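Side-chain contacts in thiamin pyrophosphokinase (Geobacillus thermodenitrificans, PDB 3K94), which probably catalyses the ATP-dependent pyrophosphorylation of thiamin, giving thiamin diphosphate, the coenzyme form of vitamin B1: residues H4-G9 with P15-Y20; G9-L14 with G33-L38; T79-A84 with F110-L115; G100-G103 with H108-G111; V152-V157 with T167-P172. All blocks are in the same frame, centred on the assembly; numbering follows the deposited sequence.

Overall arrangement
Contacts 1 to 4 belong to one alpha/beta region and contact 5 to the beta-rich region at the far end of the chain, about 27 Å from contact 1 between centres. Contacts 1 and 2 share Gly9 and interlock along the chain; Leu17 CD1 packs on Thr36 CG2 at 3.7 Å. Contacts 3 and 4 meet on helix 106-118, their centres about 8 Å apart. Gly9 N lies 3.0 Å from Gly100 O, probably a hydrogen bond that ties contacts 1 and 2 to contact 4, while Met81 CE reaches Gly7 CA at 3.6 Å from contact 3. Contacts 3, 4 and 5 all touch the second subunit. No ligand is modelled at these contacts, so they are not placed relative to the active site.

Contact 1: residues H4-G9 with P15-Y20; sequences HIVGGG and PDLRFY
Strand 4-6, in the parallel part of the mixed sheet, and the loop leading from it toward strand 28-30 meet where His4 faces Tyr20 and Val6 faces Leu17. The His4 imidazole turns its ND1-CE1 edge to the backbone of Tyr20: Tyr20 O stays near the ring plane, 3.0 Å from His4 ND1 and 2.9 Å from His4 CE1. CE1 also approaches Tyr20 CB at 3.8 Å, the imidazole arm standing perpendicular to the tyrosine side chain. On its far side His4 NE2 is hydrogen-bonded to Arg97 NH1, consistent with the ND1-CE1 edge being turned to the loop. Three residues back along the loop, Leu17 reaches toward Val6 tip to tip. Val6 CG1 stands anti to the backbone N (chi1 -179°), which leaves CG2 as the methyl that meets Leu17 CD1, at 4.0 Å. Trp27 and Phe99 close round this buried patch. The loop itself is shaped by Asp16, whose OD1 accepts from Arg18 N at 3.0 Å in an Asx turn, the N-H arriving from above the carboxylate plane. On the other oxygen, Asp16 OD2 forms a salt bridge of 2.8 Å with Arg18 NH2.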
# COMPACT_ATOMS: atom_id res chain seq x y z
N HIS B 4 -10.33 9.14 -16.17
CA HIS B 4 -9.64 7.91 -15.82
C HIS B 4 -8.18 7.96 -16.25
O HIS B 4 -7.87 7.95 -17.44
CB HIS B 4 -10.35 6.72 -16.46
CG HIS B 4 -11.63 6.36 -15.78
ND1 HIS B 4 -12.50 5.42 -16.28
CD2 HIS B 4 -12.18 6.82 -14.63
CE1 HIS B 4 -13.52 5.30 -15.45
NE2 HIS B 4 -13.36 6.14 -14.45
N ILE B 5 -7.29 8.02 -15.26
CA ILE B 5 -5.86 8.08 -15.51
C ILE B 5 -5.24 6.70 -15.35
O ILE B 5 -5.42 6.05 -14.33
CB ILE B 5 -5.17 9.07 -14.55
CG1 ILE B 5 -5.84 10.45 -14.65
CG2 ILE B 5 -3.70 9.14 -14.85
CD1 ILE B 5 -5.32 11.50 -13.69
N VAL B 6 -4.50 6.26 -16.36
CA VAL B 6 -3.88 4.95 -16.32
C VAL B 6 -2.36 5.10 -16.33
O VAL B 6 -1.77 5.55 -17.31
CB VAL B 6 -4.33 4.08 -17.52
CG1 VAL B 6 -3.70 2.71 -17.45
CG2 VAL B 6 -5.85 3.99 -17.56
N GLY B 7 -1.76 4.75 -15.20
CA GLY B 7 -0.32 4.83 -14.99
C GLY B 7 0.38 3.51 -15.28
O GLY B 7 -0.26 2.55 -15.75
N GLY B 8 1.67 3.44 -14.98
CA GLY B 8 2.50 2.36 -15.49
C GLY B 8 2.90 1.28 -14.50
O GLY B 8 3.92 0.62 -14.70
N GLY B 9 2.12 1.08 -13.44
CA GLY B 9 2.37 0.01 -12.50
C GLY B 9 2.24 -1.38 -13.12
O GLY B 9 1.84 -1.51 -14.27
N PRO B 15 -7.60 -3.62 -13.45
CA PRO B 15 -8.87 -4.25 -13.84
C PRO B 15 -8.98 -4.28 -15.37
O PRO B 15 -8.15 -3.67 -16.06
CB PRO B 15 -9.94 -3.30 -13.30
CG PRO B 15 -9.23 -2.13 -12.70
CD PRO B 15 -7.77 -2.22 -13.04
N ASP B 16 -9.98 -4.99 -15.88
CA ASP B 16 -10.33 -4.90 -17.29
C ASP B 16 -10.96 -3.52 -17.53
O ASP B 16 -12.05 -3.22 -17.04
CB ASP B 16 -11.32 -6.02 -17.66
CG ASP B 16 -11.81 -5.94 -19.11
OD1 ASP B 16 -11.39 -5.03 -19.86
OD2 ASP B 16 -12.63 -6.79 -19.50
N LEU B 17 -10.26 -2.67 -18.27
CA LEU B 17 -10.67 -1.28 -18.44
C LEU B 17 -11.97 -1.12 -19.22
O LEU B 17 -12.64 -0.09 -19.13
CB LEU B 17 -9.55 -0.48 -19.12
CG LEU B 17 -8.24 -0.40 -18.32
CD1 LEU B 17 -7.27 0.54 -19.03
CD2 LEU B 17 -8.51 0.05 -16.88
N ARG B 18 -12.33 -2.15 -19.98
CA ARG B 18 -13.58 -2.09 -20.72
C ARG B 18 -14.74 -1.87 -19.78
O ARG B 18 -15.76 -1.28 -20.15
CB ARG B 18 -13.79 -3.36 -21.53
CG ARG B 18 -12.79 -3.56 -22.65
CD ARG B 18 -12.99 -4.91 -23.30
NE ARG B 18 -13.54 -5.86 -22.34
CZ ARG B 18 -13.56 -7.18 -22.53
NH1 ARG B 18 -13.05 -7.70 -23.64
NH2 ARG B 18 -14.09 -7.97 -21.60
N PHE B 19 -14.60 -2.33 -18.54
CA PHE B 19 -15.71 -2.19 -17.60
C PHE B 19 -15.71 -0.83 -16.92
O PHE B 19 -16.65 -0.49 -16.22
CB PHE B 19 -15.73 -3.35 -16.60
CG PHE B 19 -16.07 -4.67 -17.24
CD1 PHE B 19 -17.33 -4.89 -17.78
CD2 PHE B 19 -15.12 -5.67 -17.33
CE1 PHE B 19 -17.64 -6.09 -18.39
CE2 PHE B 19 -15.42 -6.88 -17.93
CZ PHE B 19 -16.69 -7.09 -18.46
N TYR B 20 -14.67 -0.05 -17.18
CA TYR B 20 -14.59 1.31 -16.66
C TYR B 20 -14.74 2.34 -17.77
O TYR B 20 -14.50 3.52 -17.56
CB TYR B 20 -13.29 1.53 -15.89
CG TYR B 20 -13.28 0.80 -14.56
CD1 TYR B 20 -13.76 1.41 -13.41
CD2 TYR B 20 -12.84 -0.51 -14.47
CE1 TYR B 20 -13.77 0.74 -12.19
CE2 TYR B 20 -12.86 -1.20 -13.27
CZ TYR B 20 -13.32 -0.56 -12.13
OH TYR B 20 -13.32 -1.25 -10.95

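Contact 2: residues G9-L14 with G33-L38; sequences GPRELL and GTMTLL
Arg11 and Leu14 come from the loop after strand 4-6 and lie against the first turn of helix 33-40 in the alpha/beta fold, where Met35 and Thr36 receive them. From its CB, which heads toward the helix, Arg11 places CG beside its backbone N (chi1 -72°) and then runs straight out through CD to NE. CB, CG and CD carry the chain across the gap without coming within 4.2 Å of the helix segment. At NE the first polar event occurs: it donates to a water 2.6 Å away that lies at the guanidinium edge, in its plane. That same water is hydrogen-bonded to Thr36 OG1, also at 2.6 Å, and so bridges a pair whose own atoms, Arg11 NE and Thr36 OG1, stay 3.7 Å apart as the two side chains run antiparallel past one another. Farther out, Arg11 NH2 gives a hydrogen bond to Arg32 O, just before the helix, and passes 3.7 Å from CB of Met35, a residue modelled as selenomethionine. The rest of Met35 curls away to lie against helix 56-65. The guanidinium is thus gripped from two of its nitrogens, which should hold its rotation. Three residues on, Leu14 supplies the apolar half of the contact, reaching Thr36 tip to tip. With Thr36 OG1 beside the backbone N (chi1 -59°) and engaged with the water, the methyl faces the leucine: Thr36 CG2 to Leu14 CD1 is 3.6 Å.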
# COMPACT_ATOMS: atom_id res chain seq x y z
N GLY B 9 2.12 1.08 -13.44
CA GLY B 9 2.37 0.01 -12.50
C GLY B 9 2.24 -1.38 -13.12
O GLY B 9 1.84 -1.51 -14.27
N PRO B 10 2.59 -2.43 -12.35
CA PRO B 10 2.47 -3.80 -12.86
C PRO B 10 1.12 -4.00 -13.52
O PRO B 10 0.10 -3.59 -12.96
CB PRO B 10 2.59 -4.66 -11.59
CG PRO B 10 3.47 -3.82 -10.67
CD PRO B 10 3.11 -2.37 -10.97
N ARG B 11 1.11 -4.62 -14.69
CA ARG B 11 -0.09 -4.66 -15.53
C ARG B 11 -1.11 -5.69 -15.10
O ARG B 11 -2.29 -5.56 -15.39
CB ARG B 11 0.28 -4.84 -17.00
CG ARG B 11 0.90 -3.58 -17.56
CD ARG B 11 1.31 -3.66 -19.01
NE ARG B 11 1.72 -2.34 -19.47
CZ ARG B 11 2.48 -2.11 -20.53
NH1 ARG B 11 2.94 -3.12 -21.27
NH2 ARG B 11 2.80 -0.86 -20.86
N GLU B 12 -0.65 -6.73 -14.42
CA GLU B 12 -1.56 -7.77 -13.98
C GLU B 12 -2.47 -7.26 -12.86
O GLU B 12 -3.49 -7.88 -12.55
CB GLU B 12 -0.78 -9.03 -13.54
CG GLU B 12 -0.03 -8.92 -12.22
CD GLU B 12 1.35 -8.26 -12.33
OE1 GLU B 12 1.71 -7.73 -13.41
OE2 GLU B 12 2.07 -8.28 -11.30
N LEU B 13 -2.13 -6.12 -12.27
CA LEU B 13 -2.96 -5.51 -11.23
C LEU B 13 -4.12 -4.67 -11.76
O LEU B 13 -5.04 -4.32 -11.02
CB LEU B 13 -2.09 -4.67 -10.28
CG LEU B 13 -0.94 -5.38 -9.59
CD1 LEU B 13 -0.27 -4.45 -8.60
CD2 LEU B 13 -1.41 -6.68 -8.90
N LEU B 14 -4.09 -4.34 -13.05
CA LEU B 14 -5.16 -3.52 -13.64
C LEU B 14 -6.47 -4.29 -13.72
O LEU B 14 -6.47 -5.47 -14.04
CB LEU B 14 -4.79 -3.09 -15.07
CG LEU B 14 -3.53 -2.26 -15.31
CD1 LEU B 14 -3.29 -2.11 -16.81
CD2 LEU B 14 -3.63 -0.90 -14.65
N GLY B 33 1.40 3.45 -19.05
CA GLY B 33 -0.05 3.33 -19.01
C GLY B 33 -0.70 3.67 -20.35
O GLY B 33 -1.79 3.20 -20.66
N THR B 34 -0.04 4.51 -21.13
CA THR B 34 -0.56 4.89 -22.45
C THR B 34 -0.67 3.70 -23.39
O THR B 34 -1.62 3.63 -24.18
CB THR B 34 0.31 6.00 -23.09
OG1 THR B 34 0.14 7.22 -22.35
CG2 THR B 34 -0.10 6.24 -24.55
N MSE B 35 0.28 2.77 -23.32
CA MSE B 35 0.24 1.56 -24.13
C MSE B 35 -0.99 0.69 -23.80
O MSE B 35 -1.60 0.09 -24.68
CB MSE B 35 1.52 0.72 -23.96
CG MSE B 35 2.79 1.41 -24.34
SE MSE B 35 2.60 2.33 -26.07
CE MSE B 35 2.15 0.77 -27.20
N THR B 36 -1.34 0.63 -22.51
CA THR B 36 -2.54 -0.10 -22.08
C THR B 36 -3.79 0.47 -22.76
O THR B 36 -4.64 -0.27 -23.26
CB THR B 36 -2.72 -0.07 -20.56
OG1 THR B 36 -1.56 -0.64 -19.94
CG2 THR B 36 -3.97 -0.85 -20.12
N LEU B 37 -3.89 1.80 -22.78
CA LEU B 37 -4.98 2.48 -23.48
C LEU B 37 -5.01 2.12 -24.97
O LEU B 37 -6.06 1.80 -25.51
CB LEU B 37 -4.88 4.00 -23.31
CG LEU B 37 -4.95 4.50 -21.86
CD1 LEU B 37 -4.67 6.00 -21.78
CD2 LEU B 37 -6.30 4.17 -21.24
N LEU B 38 -3.85 2.17 -25.63
CA LEU B 38 -3.78 1.86 -27.06
C LEU B 38 -4.30 0.45 -27.30
O LEU B 38 -5.02 0.19 -28.25
CB LEU B 38 -2.34 1.96 -27.57
CG LEU B 38 -2.02 2.14 -29.06
CD1 LEU B 38 -0.76 1.39 -29.44
CD2 LEU B 38 -3.17 1.73 -29.98
O HOH W 1 0.59 -0.16 -18.65

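Contact 3: residues T79-A84 with F110-L115; sequences TDMEIA and FGNVEL
Leu115, Met81 and Glu82 carry most of this contact between two successive helices of the alpha/beta fold, joined in the chain through strand 97-99. The short segments 80-84 and 110-115 run almost parallel, at 17°, with their axes 10.5 Å apart. Leu115 lies athwart Glu82 and straddles its base: CD1 rests 3.8 Å from Glu82 CA, while CD2 lies equally close to Glu82 CG. The leucine lies mainly along the aliphatic part of the glutamate, and Leu184 of the second subunit packs on both residues. Met81, modelled as selenomethionine, holds CG anti to its backbone N (chi1 -178°). This brings CG to 3.5 Å from Asn112 OD1 and 4.3 Å from Leu115 CD1, before the bent chain carries the selenium toward Ile5. At the start of the first helix Thr79 is the N-cap, its OG1 accepting from Glu82 N at 3.2 Å. A water completes the polar side of the interface: it is hydrogen-bonded to Thr79 OG1 and donates to Asn112 OD1 at 2.7 Å.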
# COMPACT_ATOMS: atom_id res chain seq x y z
N THR B 79 6.35 13.30 -10.00
CA THR B 79 6.10 12.07 -10.74
C THR B 79 5.13 12.38 -11.88
O THR B 79 4.46 13.41 -11.88
CB THR B 79 5.51 10.96 -9.86
OG1 THR B 79 4.22 11.35 -9.39
CG2 THR B 79 6.42 10.67 -8.67
N ASP B 80 5.07 11.48 -12.85
CA ASP B 80 4.17 11.65 -13.98
C ASP B 80 2.70 11.56 -13.56
O ASP B 80 1.85 12.22 -14.15
CB ASP B 80 4.50 10.62 -15.06
CG ASP B 80 5.92 10.78 -15.58
OD1 ASP B 80 6.41 11.92 -15.57
OD2 ASP B 80 6.54 9.77 -15.99
N MSE B 81 2.41 10.74 -12.56
CA MSE B 81 1.06 10.63 -12.04
C MSE B 81 0.65 11.96 -11.41
O MSE B 81 -0.50 12.41 -11.54
CB MSE B 81 0.99 9.51 -11.00
CG MSE B 81 -0.40 9.30 -10.44
SE MSE B 81 -1.60 8.58 -11.80
CE MSE B 81 -0.88 6.78 -12.03
N GLU B 82 1.59 12.58 -10.71
CA GLU B 82 1.34 13.84 -10.03
C GLU B 82 0.99 14.94 -11.03
O GLU B 82 -0.02 15.63 -10.88
CB GLU B 82 2.55 14.28 -9.20
CG GLU B 82 2.41 15.69 -8.66
CD GLU B 82 3.45 16.03 -7.63
OE1 GLU B 82 4.54 15.42 -7.65
OE2 GLU B 82 3.19 16.92 -6.79
N ILE B 83 1.81 15.11 -12.06
CA ILE B 83 1.49 16.14 -13.04
C ILE B 83 0.17 15.84 -13.72
O ILE B 83 -0.64 16.76 -13.96
CB ILE B 83 2.63 16.43 -14.07
CG1 ILE B 83 3.05 15.17 -14.83
CG2 ILE B 83 3.84 17.04 -13.37
CD1 ILE B 83 4.28 15.39 -15.70
N ALA B 84 -0.09 14.56 -14.00
CA ALA B 84 -1.37 14.17 -14.59
C ALA B 84 -2.53 14.56 -13.67
O ALA B 84 -3.51 15.16 -14.09
CB ALA B 84 -1.41 12.67 -14.93
N PHE B 110 2.56 4.75 -2.01
CA PHE B 110 2.43 5.64 -0.86
C PHE B 110 2.50 7.09 -1.29
O PHE B 110 1.80 7.93 -0.75
CB PHE B 110 3.46 5.29 0.23
CG PHE B 110 3.04 4.11 1.06
CD1 PHE B 110 2.16 4.27 2.11
CD2 PHE B 110 3.49 2.85 0.76
CE1 PHE B 110 1.76 3.19 2.86
CE2 PHE B 110 3.09 1.76 1.51
CZ PHE B 110 2.23 1.92 2.55
N GLY B 111 3.33 7.36 -2.29
CA GLY B 111 3.39 8.69 -2.88
C GLY B 111 2.05 9.04 -3.50
O GLY B 111 1.56 10.15 -3.32
N ASN B 112 1.46 8.08 -4.21
CA ASN B 112 0.13 8.27 -4.78
C ASN B 112 -0.96 8.54 -3.74
O ASN B 112 -1.83 9.37 -3.98
CB ASN B 112 -0.23 7.09 -5.68
CG ASN B 112 0.55 7.13 -6.97
OD1 ASN B 112 0.93 8.21 -7.41
ND2 ASN B 112 0.81 5.97 -7.57
N VAL B 113 -0.90 7.86 -2.60
CA VAL B 113 -1.84 8.12 -1.50
C VAL B 113 -1.65 9.55 -0.95
O VAL B 113 -2.62 10.22 -0.61
CB VAL B 113 -1.69 7.09 -0.35
CG1 VAL B 113 -2.51 7.51 0.85
CG2 VAL B 113 -2.13 5.69 -0.80
N GLU B 114 -0.40 10.01 -0.87
CA GLU B 114 -0.14 11.39 -0.45
C GLU B 114 -0.77 12.41 -1.41
O GLU B 114 -1.21 13.48 -0.98
CB GLU B 114 1.37 11.64 -0.28
CG GLU B 114 2.00 10.80 0.84
CD GLU B 114 1.36 11.07 2.20
OE1 GLU B 114 1.21 12.26 2.58
OE2 GLU B 114 1.02 10.10 2.91
N LEU B 115 -0.82 12.08 -2.70
CA LEU B 115 -1.52 12.91 -3.68
C LEU B 115 -3.02 12.97 -3.39
O LEU B 115 -3.62 14.04 -3.42
CB LEU B 115 -1.31 12.37 -5.10
CG LEU B 115 0.03 12.69 -5.77
CD1 LEU B 115 0.21 11.84 -7.01
CD2 LEU B 115 0.06 14.16 -6.13
O HOH W 2 3.11 9.72 -7.67

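Contact 4: residues G100-G103 with H108-G111; sequences GATG and HLFG
Thr102 lays its methyl alongside Leu109, the two side chains pointing the same way, with Thr102 CG2 3.9 Å from Leu109 CD1. They belong to a strand-to-helix connection of the alpha/beta part, at the subunit interface: the loop 100-103 leaves strand 97-99 and doubles back within a few residues into helix 106-118, so that the backbones come close, Thr102 CA and Leu109 CA lying 5.2 Å apart. Chi1 of Thr102 (66°) puts OG1 between the backbone N and the carbonyl carbon and sets CG2 beside the N; the hydroxyl is hydrogen-bonded to Asp128 OD2, leaving the methyl to the leucine. Leu109 in turn swings CG anti to its N (chi1 167°), which lays CD1 over the loop. There it also comes 4.0 Å from Ala101 O, and the same carbonyl oxygen is 3.8 Å from Leu109 CA. After Thr102 the chain turns at Gly103 (phi 87°). Leu109 of the second subunit packs on Leu109 here, and Leu106 of the second subunit on Thr102. Between the two segments the side chains therefore meet by van der Waals contact alone. Thr102 OG1 is satisfied by Asp128, and the loop's polar link to this helix comes from Ala101 O, hydrogen-bonded to Asn112 ND2 just beyond the segment.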
# COMPACT_ATOMS: atom_id res chain seq x y z
N GLY B 100 -3.37 1.55 -12.45
CA GLY B 100 -1.95 1.32 -12.57
C GLY B 100 -1.13 2.11 -11.56
O GLY B 100 0.02 2.44 -11.79
N ALA B 101 -1.74 2.41 -10.42
CA ALA B 101 -1.05 3.21 -9.41
C ALA B 101 -0.64 2.37 -8.18
O ALA B 101 -0.16 2.91 -7.19
CB ALA B 101 -1.92 4.40 -8.99
N THR B 102 -0.82 1.05 -8.26
CA THR B 102 -0.46 0.15 -7.16
C THR B 102 0.53 -0.92 -7.61
O THR B 102 0.74 -1.13 -8.81
CB THR B 102 -1.70 -0.58 -6.56
OG1 THR B 102 -2.27 -1.47 -7.54
CG2 THR B 102 -2.76 0.41 -6.08
N GLY B 103 1.11 -1.61 -6.64
CA GLY B 103 2.02 -2.71 -6.93
C GLY B 103 3.47 -2.29 -7.15
O GLY B 103 3.77 -1.11 -7.34
N HIS B 108 5.91 4.15 -4.61
CA HIS B 108 4.96 4.66 -5.63
C HIS B 108 3.52 4.71 -5.12
O HIS B 108 2.85 5.74 -5.24
CB HIS B 108 5.05 3.84 -6.93
CG HIS B 108 6.36 4.00 -7.64
ND1 HIS B 108 6.78 3.13 -8.63
CD2 HIS B 108 7.35 4.91 -7.50
CE1 HIS B 108 7.97 3.50 -9.07
NE2 HIS B 108 8.34 4.58 -8.40
N LEU B 109 3.05 3.61 -4.54
CA LEU B 109 1.71 3.59 -3.96
C LEU B 109 1.56 4.65 -2.86
O LEU B 109 0.56 5.36 -2.78
CB LEU B 109 1.36 2.21 -3.40
CG LEU B 109 0.11 2.19 -2.51
CD1 LEU B 109 -1.15 2.52 -3.29
CD2 LEU B 109 -0.05 0.85 -1.81
N PHE B 110 2.56 4.75 -2.01
CA PHE B 110 2.43 5.64 -0.86
C PHE B 110 2.50 7.09 -1.29
O PHE B 110 1.80 7.93 -0.75
CB PHE B 110 3.46 5.29 0.23
CG PHE B 110 3.04 4.11 1.06
CD1 PHE B 110 2.16 4.27 2.11
CD2 PHE B 110 3.49 2.85 0.76
CE1 PHE B 110 1.76 3.19 2.86
CE2 PHE B 110 3.09 1.76 1.51
CZ PHE B 110 2.23 1.92 2.55
N GLY B 111 3.33 7.36 -2.29
CA GLY B 111 3.39 8.69 -2.88
C GLY B 111 2.05 9.04 -3.50
O GLY B 111 1.56 10.15 -3.32

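Contact 5: residues V152-V157 with T167-P172; sequences VSYIPV and TGFKYP
Strand 151-156 runs antiparallel between strands 187-188 and 204-209, and segment 167-172, the end of strand 165-167 and the loop after it, passes beside it at a distance, Val152 CA and Phe169 CA being 9.4 Å apart. The gap is bridged by side chains alone, in a part of the chain whose two antiparallel layers are consistent with the beta-sandwich of thiamin-binding domains in this family. Val152 and Tyr154, two residues apart on the strand, project from the same face toward the loop, and Phe169 comes out to meet both. With CG beside its backbone N (chi1 -69°), Phe169 presents the CE2-CZ end of its ring. Val152 CG2 comes up at the ring edge, near its plane, 4.2 Å from Phe169 CE2. Tyr154 arrives from the opposite direction and touches with its hydroxyl: OH lies 3.6 Å from Phe169 CZ, oblique to the ring. This oxygen is buried and has no hydrogen-bonding partner in the model. The Tyr154 ring is itself boxed in, edge-to-face with Phe164 and inclined against Phe197, a residue of the second sheet, so the cluster joins the two layers. In the residues after Phe169, Lys170 extends fully along Tyr171, its CG 3.8 Å above one face of the Tyr171 ring and toward the rim, and Lys170 NZ donates to Tyr171 OH at 2.9 Å.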
# COMPACT_ATOMS: atom_id res chain seq x y z
N VAL B 152 -14.85 -3.77 3.68
CA VAL B 152 -14.66 -2.34 3.86
C VAL B 152 -13.78 -2.09 5.08
O VAL B 152 -13.98 -2.69 6.14
CB VAL B 152 -16.01 -1.60 4.04
CG1 VAL B 152 -15.80 -0.08 4.09
CG2 VAL B 152 -16.97 -1.95 2.92
N SER B 153 -12.78 -1.23 4.93
CA SER B 153 -11.92 -0.89 6.05
C SER B 153 -11.79 0.62 6.16
O SER B 153 -11.71 1.32 5.14
CB SER B 153 -10.53 -1.52 5.89
OG SER B 153 -10.65 -2.89 5.61
N TYR B 154 -11.79 1.10 7.40
CA TYR B 154 -11.58 2.51 7.66
C TYR B 154 -10.33 2.68 8.49
O TYR B 154 -10.14 1.99 9.50
CB TYR B 154 -12.78 3.11 8.40
CG TYR B 154 -14.02 3.13 7.56
CD1 TYR B 154 -14.20 4.10 6.58
CD2 TYR B 154 -15.01 2.17 7.72
CE1 TYR B 154 -15.33 4.11 5.80
CE2 TYR B 154 -16.14 2.18 6.95
CZ TYR B 154 -16.30 3.15 5.98
OH TYR B 154 -17.43 3.16 5.19
N ILE B 155 -9.47 3.59 8.03
CA ILE B 155 -8.23 3.90 8.72
C ILE B 155 -8.10 5.40 8.91
O ILE B 155 -8.18 6.15 7.94
CB ILE B 155 -7.02 3.36 7.95
CG1 ILE B 155 -7.11 1.85 7.84
CG2 ILE B 155 -5.72 3.76 8.65
CD1 ILE B 155 -6.00 1.23 7.01
N PRO B 156 -7.90 5.85 10.16
CA PRO B 156 -7.72 7.28 10.43
C PRO B 156 -6.38 7.77 9.89
O PRO B 156 -5.37 7.13 10.12
CB PRO B 156 -7.71 7.33 11.96
CG PRO B 156 -7.13 6.02 12.36
CD PRO B 156 -7.68 5.03 11.36
N VAL B 157 -6.38 8.87 9.16
CA VAL B 157 -5.15 9.47 8.66
C VAL B 157 -4.66 10.53 9.64
O VAL B 157 -3.48 10.61 9.97
CB VAL B 157 -5.36 10.08 7.26
CG1 VAL B 157 -4.15 10.88 6.84
CG2 VAL B 157 -5.68 8.99 6.24
N THR B 167 -24.07 3.69 8.98
CA THR B 167 -25.40 3.09 8.81
C THR B 167 -25.33 2.04 7.69
O THR B 167 -24.63 2.24 6.70
CB THR B 167 -26.51 4.15 8.52
OG1 THR B 167 -26.37 4.68 7.19
CG2 THR B 167 -26.49 5.31 9.55
N GLY B 168 -26.01 0.91 7.87
CA GLY B 168 -26.11 -0.11 6.84
C GLY B 168 -25.07 -1.23 6.87
O GLY B 168 -25.03 -2.08 5.96
N PHE B 169 -24.24 -1.24 7.90
CA PHE B 169 -23.14 -2.21 8.00
C PHE B 169 -23.42 -3.31 9.03
O PHE B 169 -24.27 -3.16 9.90
CB PHE B 169 -21.84 -1.51 8.38
CG PHE B 169 -21.30 -0.62 7.30
CD1 PHE B 169 -21.82 0.65 7.10
CD2 PHE B 169 -20.26 -1.06 6.48
CE1 PHE B 169 -21.32 1.47 6.09
CE2 PHE B 169 -19.76 -0.25 5.48
CZ PHE B 169 -20.30 1.02 5.28
N LYS B 170 -22.66 -4.40 8.90
CA LYS B 170 -22.72 -5.53 9.80
C LYS B 170 -22.51 -5.12 11.26
O LYS B 170 -23.31 -5.47 12.12
CB LYS B 170 -21.67 -6.56 9.37
CG LYS B 170 -21.57 -7.80 10.26
CD LYS B 170 -20.47 -8.73 9.71
CE LYS B 170 -20.30 -10.00 10.54
NZ LYS B 170 -19.19 -10.85 10.02
N TYR B 171 -21.45 -4.37 11.53
CA TYR B 171 -21.17 -3.89 12.87
C TYR B 171 -21.51 -2.41 12.93
O TYR B 171 -20.98 -1.63 12.16
CB TYR B 171 -19.70 -4.09 13.24
CG TYR B 171 -19.15 -5.45 12.86
CD1 TYR B 171 -19.62 -6.61 13.47
CD2 TYR B 171 -18.15 -5.57 11.90
CE1 TYR B 171 -19.11 -7.85 13.13
CE2 TYR B 171 -17.64 -6.81 11.55
CZ TYR B 171 -18.12 -7.95 12.17
OH TYR B 171 -17.61 -9.19 11.82
N PRO B 172 -22.38 -2.02 13.86
CA PRO B 172 -22.83 -0.64 13.87
C PRO B 172 -21.88 0.26 14.67
O PRO B 172 -21.26 -0.18 15.65
CB PRO B 172 -24.17 -0.73 14.61
CG PRO B 172 -24.04 -1.99 15.51
CD PRO B 172 -22.78 -2.73 15.09